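Local coordinates for YARHG domain-containing protein (Legionella pneumophila subsp. pneumophila, PDB 4G2A), which is of unknown function but, as a two-domain protein with a C-terminal YARHG domain, has been proposed to bind a nutrient, at residues 176-181 with 213-218; 275-280 with 306-311. One frame throughout, in Å; residues are numbered along the deposited sequence.

Contact 1 (176-181 with 213-218)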
loop_
_atom_site.group_PDB
_atom_site.type_symbol
_atom_site.label_atom_id
_atom_site.label_comp_id
_atom_site.label_asym_id
_atom_site.label_seq_id
_atom_site.Cartn_x
_atom_site.Cartn_y
_atom_site.Cartn_z
ATOM N N ARG A 176 6.557 15.593 -1.785
ATOM C CA ARG A 176 5.607 15.174 -2.809
ATOM C C ARG A 176 5.444 13.661 -2.746
ATOM O O ARG A 176 6.426 12.927 -2.874
ATOM C CB ARG A 176 6.018 15.652 -4.203
ATOM C CG ARG A 176 5.568 17.076 -4.456
ATOM C CD ARG A 176 6.672 17.983 -4.939
ATOM N NE ARG A 176 7.977 17.563 -4.440
ATOM C CZ ARG A 176 9.122 17.818 -5.057
ATOM N NH1 ARG A 176 9.136 18.533 -6.178
ATOM N NH2 ARG A 176 10.261 17.368 -4.559
ATOM N N LEU A 177 4.203 13.202 -2.481
ATOM C CA LEU A 177 3.870 11.785 -2.353
ATOM C C LEU A 177 2.769 11.394 -3.321
ATOM O O LEU A 177 1.741 12.072 -3.412
ATOM C CB LEU A 177 3.453 11.425 -0.910
ATOM C CG LEU A 177 4.408 11.858 0.211
ATOM C CD1 LEU A 177 3.641 12.542 1.331
ATOM C CD2 LEU A 177 5.197 10.669 0.733
ATOM N N GLU A 178 2.968 10.282 -4.022
ATOM C CA GLU A 178 1.965 9.833 -4.977
ATOM C C GLU A 178 1.777 8.316 -4.893
ATOM O O GLU A 178 2.741 7.567 -5.068
ATOM C CB GLU A 178 2.369 10.276 -6.397
ATOM C CG GLU A 178 1.274 10.184 -7.446
ATOM C CD GLU A 178 1.702 10.594 -8.847
ATOM O OE1 GLU A 178 2.841 10.263 -9.247
ATOM O OE2 GLU A 178 0.887 11.231 -9.554
ATOM N N VAL A 179 0.520 7.874 -4.613
ATOM C CA VAL A 179 0.142 6.454 -4.591
ATOM C C VAL A 179 -0.744 6.182 -5.822
ATOM O O VAL A 179 -1.725 6.895 -6.050
ATOM C CB VAL A 179 -0.512 6.017 -3.275
ATOM C CG1 VAL A 179 -1.011 4.568 -3.375
ATOM C CG2 VAL A 179 0.471 6.176 -2.113
ATOM N N ILE A 180 -0.316 5.223 -6.662
ATOM C CA ILE A 180 -0.934 4.857 -7.951
ATOM C C ILE A 180 -1.206 3.356 -7.962
ATOM O O ILE A 180 -0.355 2.584 -8.398
ATOM C CB ILE A 180 -0.042 5.280 -9.173
ATOM C CG1 ILE A 180 0.486 6.703 -9.015
ATOM C CG2 ILE A 180 -0.773 5.101 -10.529
ATOM C CD1 ILE A 180 1.822 6.915 -9.631
ATOM N N PRO A 181 -2.413 2.934 -7.539
ATOM C CA PRO A 181 -2.706 1.488 -7.475
ATOM C C PRO A 181 -2.720 0.769 -8.830
ATOM O O PRO A 181 -2.439 -0.431 -8.875
ATOM C CB PRO A 181 -4.086 1.444 -6.817
ATOM C CG PRO A 181 -4.198 2.734 -6.063
ATOM C CD PRO A 181 -3.511 3.728 -6.942
ATOM N N ASP A 213 -6.967 4.513 -13.102
ATOM C CA ASP A 213 -6.061 5.651 -13.056
ATOM C C ASP A 213 -6.289 6.551 -11.824
ATOM O O ASP A 213 -5.670 7.607 -11.737
ATOM C CB ASP A 213 -6.207 6.456 -14.361
ATOM C CG ASP A 213 -5.898 5.649 -15.618
ATOM O OD1 ASP A 213 -4.837 4.976 -15.651
ATOM O OD2 ASP A 213 -6.711 5.697 -16.572
ATOM N N ARG A 214 -7.140 6.126 -10.865
ATOM C CA ARG A 214 -7.429 6.876 -9.638
ATOM C C ARG A 214 -6.173 6.896 -8.761
ATOM O O ARG A 214 -5.683 5.845 -8.383
ATOM C CB ARG A 214 -8.643 6.289 -8.907
ATOM C CG ARG A 214 -9.364 7.294 -8.019
ATOM C CD ARG A 214 -10.216 6.603 -6.962
ATOM N NE ARG A 214 -11.261 7.480 -6.422
ATOM C CZ ARG A 214 -11.598 7.539 -5.140
ATOM N NH1 ARG A 214 -10.977 6.780 -4.247
ATOM N NH2 ARG A 214 -12.574 8.341 -4.741
ATOM N N LYS A 215 -5.593 8.090 -8.559
ATOM C CA LYS A 215 -4.336 8.355 -7.833
ATOM C C LYS A 215 -4.597 9.150 -6.572
ATOM O O LYS A 215 -5.553 9.928 -6.533
ATOM C CB LYS A 215 -3.361 9.152 -8.718
ATOM C CG LYS A 215 -2.837 8.412 -9.929
ATOM C CD LYS A 215 -2.178 9.368 -10.947
ATOM C CE LYS A 215 -3.134 9.900 -11.983
ATOM N NZ LYS A 215 -3.557 8.848 -12.949
ATOM N N TYR A 216 -3.731 8.971 -5.556
ATOM C CA TYR A 216 -3.793 9.644 -4.256
ATOM C C TYR A 216 -2.536 10.477 -4.114
ATOM O O TYR A 216 -1.428 9.925 -4.104
ATOM C CB TYR A 216 -3.949 8.609 -3.130
ATOM C CG TYR A 216 -5.139 7.698 -3.360
ATOM C CD1 TYR A 216 -6.431 8.108 -3.028
ATOM C CD2 TYR A 216 -4.989 6.471 -4.001
ATOM C CE1 TYR A 216 -7.541 7.302 -3.296
ATOM C CE2 TYR A 216 -6.092 5.658 -4.285
ATOM C CZ TYR A 216 -7.363 6.072 -3.914
ATOM O OH TYR A 216 -8.439 5.262 -4.137
ATOM N N ILE A 217 -2.702 11.815 -4.096
ATOM C CA ILE A 217 -1.581 12.760 -4.111
ATOM C C ILE A 217 -1.555 13.694 -2.892
ATOM O O ILE A 217 -2.576 14.230 -2.467
ATOM C CB ILE A 217 -1.625 13.591 -5.446
ATOM C CG1 ILE A 217 -1.446 12.692 -6.666
ATOM C CG2 ILE A 217 -0.588 14.710 -5.506
ATOM C CD1 ILE A 217 -2.622 12.663 -7.521
ATOM N N TRP A 218 -0.342 13.901 -2.382
ATOM C CA TRP A 218 0.044 14.856 -1.345
ATOM C C TRP A 218 1.116 15.770 -1.936
ATOM O O TRP A 218 1.979 15.284 -2.675
ATOM C CB TRP A 218 0.603 14.150 -0.100
ATOM C CG TRP A 218 -0.344 13.308 0.695
ATOM C CD1 TRP A 218 -0.845 13.598 1.928
ATOM C CD2 TRP A 218 -0.719 11.945 0.420
ATOM N NE1 TRP A 218 -1.594 12.539 2.396
ATOM C CE2 TRP A 218 -1.505 11.498 1.507
ATOM C CE3 TRP A 218 -0.476 11.060 -0.651
ATOM C CZ2 TRP A 218 -2.036 10.200 1.568
ATOM C CZ3 TRP A 218 -1.024 9.785 -0.604
ATOM C CH2 TRP A 218 -1.797 9.368 0.496
#
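Leu177 and Trp218 both turn CG back beside the backbone N, at chi1 -51° and -67°, which sets CD1 of Leu177 against CB of Trp218 at 3.7 Å on the same side of the sheet. Val179 places CG2 likewise, 4.2 Å from CZ3 of Trp218. Beyond them Pro181 meets the Tyr216 ring at its edge, CG to CE2 3.9 Å. The two strands run antiparallel, an ordinary beta ladder: Leu177 with Trp218 and Val179 with Tyr216 are hydrogen-bonded pairs, and Glu178 with Ile217 is the non-hydrogen-bonded pair between them. The four backbone bonds are nearly straight; Val179 N reaches Tyr216 O at 2.9 Å. On the reverse side Glu178 lies alongside Ile217, CG to CG1 3.8 Å. Ile180 lies alongside Lys215, its CG1 and CG2 against CG of the lysine, which bends at chi3 and chi4 to hand NZ to Asp213 O at 2.7 Å. Leu229, Leu231 and Leu233 pack on the Leu177–Trp218 side, where Thr185 and Arg214 bond Tyr216 OH and Pro202 O bonds Trp218 NE1. One side is thus a mainly apolar, buried layer whose few polar atoms are bonded, while the other mixes aliphatic stems with charged ends.

Contact 2 (275-280 with 306-311). With SO4 (sulfate ion), chain C.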
loop_
_atom_site.group_PDB
_atom_site.type_symbol
_atom_site.label_atom_id
_atom_site.label_comp_id
_atom_site.label_asym_id
_atom_site.label_seq_id
_atom_site.Cartn_x
_atom_site.Cartn_y
_atom_site.Cartn_z
ATOM N N ALA A 275 -20.262 -10.801 -11.095
ATOM C CA ALA A 275 -19.824 -9.430 -11.444
ATOM C C ALA A 275 -18.436 -9.145 -10.895
ATOM O O ALA A 275 -17.710 -8.310 -11.432
ATOM C CB ALA A 275 -20.810 -8.418 -10.908
ATOM N N GLN A 276 -18.083 -9.873 -9.826
ATOM C CA GLN A 276 -16.802 -9.948 -9.112
ATOM C C GLN A 276 -15.666 -10.220 -10.114
ATOM O O GLN A 276 -14.580 -9.678 -9.961
ATOM C CB GLN A 276 -16.909 -11.132 -8.094
ATOM C CG GLN A 276 -15.764 -11.285 -7.099
ATOM C CD GLN A 276 -15.708 -12.624 -6.384
ATOM O OE1 GLN A 276 -14.657 -13.022 -5.857
ATOM N NE2 GLN A 276 -16.807 -13.368 -6.351
ATOM N N TYR A 277 -15.930 -11.066 -11.138
ATOM C CA TYR A 277 -14.948 -11.469 -12.146
ATOM C C TYR A 277 -15.158 -10.768 -13.504
ATOM O O TYR A 277 -14.475 -11.070 -14.483
ATOM C CB TYR A 277 -14.984 -13.002 -12.304
ATOM C CG TYR A 277 -14.777 -13.728 -10.988
ATOM C CD1 TYR A 277 -13.540 -13.706 -10.344
ATOM C CD2 TYR A 277 -15.823 -14.411 -10.372
ATOM C CE1 TYR A 277 -13.347 -14.351 -9.126
ATOM C CE2 TYR A 277 -15.645 -15.051 -9.150
ATOM C CZ TYR A 277 -14.397 -15.033 -8.539
ATOM O OH TYR A 277 -14.178 -15.666 -7.342
ATOM N N GLY A 278 -16.091 -9.838 -13.544
ATOM C CA GLY A 278 -16.360 -9.049 -14.737
ATOM C C GLY A 278 -17.278 -9.656 -15.772
ATOM O O GLY A 278 -17.121 -9.370 -16.964
ATOM N N ARG A 279 -18.277 -10.453 -15.331
ATOM C CA ARG A 279 -19.260 -11.032 -16.240
ATOM C C ARG A 279 -20.032 -9.901 -16.897
ATOM O O ARG A 279 -20.318 -8.906 -16.236
ATOM C CB ARG A 279 -20.212 -11.965 -15.487
ATOM C CG ARG A 279 -21.197 -12.697 -16.403
ATOM C CD ARG A 279 -22.334 -13.277 -15.613
ATOM N NE ARG A 279 -23.232 -14.050 -16.460
ATOM C CZ ARG A 279 -24.272 -13.544 -17.109
ATOM N NH1 ARG A 279 -24.547 -12.251 -17.028
ATOM N NH2 ARG A 279 -25.037 -14.326 -17.857
ATOM N N GLN A 280 -20.323 -10.028 -18.192
ATOM C CA GLN A 280 -21.068 -9.002 -18.918
ATOM C C GLN A 280 -22.554 -9.308 -18.799
ATOM O O GLN A 280 -22.961 -10.465 -18.946
ATOM C CB GLN A 280 -20.594 -8.900 -20.369
ATOM C CG GLN A 280 -19.272 -8.129 -20.473
ATOM C CD GLN A 280 -18.272 -8.782 -21.391
ATOM O OE1 GLN A 280 -17.676 -9.823 -21.069
ATOM N NE2 GLN A 280 -18.055 -8.171 -22.547
HETATM N N MSE A 306 -13.960 -19.119 -13.186
HETATM C CA MSE A 306 -13.395 -18.169 -12.224
HETATM C C MSE A 306 -14.035 -18.276 -10.827
HETATM O O MSE A 306 -13.426 -17.819 -9.851
HETATM C CB MSE A 306 -13.522 -16.734 -12.753
HETATM C CG MSE A 306 -12.516 -16.457 -13.859
HETATM SE SE MSE A 306 -12.851 -14.876 -14.909
HETATM C CE MSE A 306 -11.265 -14.918 -16.025
ATOM N N LEU A 307 -15.239 -18.885 -10.717
ATOM C CA LEU A 307 -15.911 -19.035 -9.421
ATOM C C LEU A 307 -15.139 -20.017 -8.529
ATOM O O LEU A 307 -14.799 -21.125 -8.952
ATOM C CB LEU A 307 -17.378 -19.464 -9.557
ATOM C CG LEU A 307 -18.306 -18.532 -10.337
ATOM C CD1 LEU A 307 -19.541 -19.264 -10.745
ATOM C CD2 LEU A 307 -18.702 -17.327 -9.524
ATOM N N ASN A 308 -14.827 -19.566 -7.317
ATOM C CA ASN A 308 -14.076 -20.324 -6.333
ATOM C C ASN A 308 -15.050 -21.048 -5.384
ATOM O O ASN A 308 -16.269 -20.971 -5.571
ATOM C CB ASN A 308 -13.054 -19.414 -5.589
ATOM C CG ASN A 308 -13.589 -18.332 -4.669
ATOM O OD1 ASN A 308 -14.717 -18.369 -4.191
ATOM N ND2 ASN A 308 -12.730 -17.403 -4.285
ATOM N N GLU A 309 -14.503 -21.776 -4.392
ATOM C CA GLU A 309 -15.266 -22.573 -3.426
ATOM C C GLU A 309 -16.202 -21.709 -2.571
ATOM O O GLU A 309 -17.312 -22.147 -2.285
ATOM C CB GLU A 309 -14.316 -23.407 -2.542
ATOM C CG GLU A 309 -13.681 -24.557 -3.317
ATOM C CD GLU A 309 -12.622 -25.387 -2.610
ATOM O OE1 GLU A 309 -12.811 -25.711 -1.414
ATOM O OE2 GLU A 309 -11.630 -25.767 -3.276
ATOM N N GLU A 310 -15.774 -20.481 -2.198
ATOM C CA GLU A 310 -16.574 -19.546 -1.397
ATOM C C GLU A 310 -17.819 -19.108 -2.168
ATOM O O GLU A 310 -18.913 -19.111 -1.602
ATOM C CB GLU A 310 -15.747 -18.315 -0.968
ATOM C CG GLU A 310 -14.723 -18.569 0.128
ATOM C CD GLU A 310 -13.533 -19.412 -0.282
ATOM O OE1 GLU A 310 -12.705 -18.924 -1.085
ATOM O OE2 GLU A 310 -13.453 -20.576 0.173
ATOM N N ASP A 311 -17.645 -18.751 -3.457
ATOM C CA ASP A 311 -18.700 -18.341 -4.388
ATOM C C ASP A 311 -19.760 -19.415 -4.497
ATOM O O ASP A 311 -20.928 -19.135 -4.285
ATOM C CB ASP A 311 -18.104 -18.072 -5.778
ATOM C CG ASP A 311 -16.994 -17.031 -5.838
ATOM O OD1 ASP A 311 -16.927 -16.167 -4.929
ATOM O OD2 ASP A 311 -16.181 -17.093 -6.772
HETATM S S SO4 C . -27.843 -11.230 -17.930
HETATM O O1 SO4 C . -26.880 -11.338 -19.028
HETATM O O2 SO4 C . -29.191 -11.420 -18.453
HETATM O O3 SO4 C . -27.528 -12.253 -16.964
HETATM O O4 SO4 C . -27.790 -9.948 -17.259
#
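Tyr277 and Asp311 approach from opposite directions, and the phenol OH donates to OD2 of the carboxylate over only 2.5 Å. OD2 accepts on its syn lone pair, at the edge of the ring, with ring and carboxylate planes 67° apart. The same oxygen takes a second bond from Asn308 N at 2.9 Å, arriving from above the carboxylate plane. OD1 is held by Gln276 NE2 at 3.1 Å in an almost straight bond; OD1 lies in the amide plane of Gln276, while NE2 comes in from above the carboxylate plane. In Gln276 chi1 of -172°, with CG anti to the backbone N, sets CG over one face of the Tyr277 ring, and the extended chain beyond it carries NE2 to Asp311. The opposite face carries Met306 O, 3.2 Å from CZ, and Met306 CB in a CH-pi contact. Asn308 is at the N-cap of helix 309-321, and Asp311, at N3, accepts the bond from its backbone N. Gln276 and Tyr277, the two central residues of the type I turn Ala275–Gly278 at the C-terminal end of helix 263-275 in the YARHG domain, reach this helix start. Arg241 of helix 236-250 is a second partner of both, bonding to Gln276 OE1 and Tyr277 OH. Packing is looser toward the end of the Met306 side chain, a selenomethionine whose SE meets the ring obliquely, 3.9 Å from Tyr277 CB, in a Met-aromatic contact. Farther out, Arg279 extends away from segment 306-311 to a sulfate probably left from crystallisation, which its NH1 holds by two weak bonds, the shorter 3.0 Å to O3.

In the fold
From the N terminus, the chain builds most of the beta-rich part before strand 174-180, already paired in parallel with strand 21-33, reaches contact 1. There residues 213-218 return and close a loop of 31 residues with little regular structure, adding strand 215-220 beside it. Strand 229-235 then leads directly into helix 236-250 and the helical C-terminal part. Contact 2 closes a second loop, of 25 residues, which carries helix 284-291 and brings the start of helix 309-321 back to the end of helix 263-275. The loops follow in series, neither enclosing nor crossing the other; the centres of contact 1 and contact 2 are about 29 Å apart.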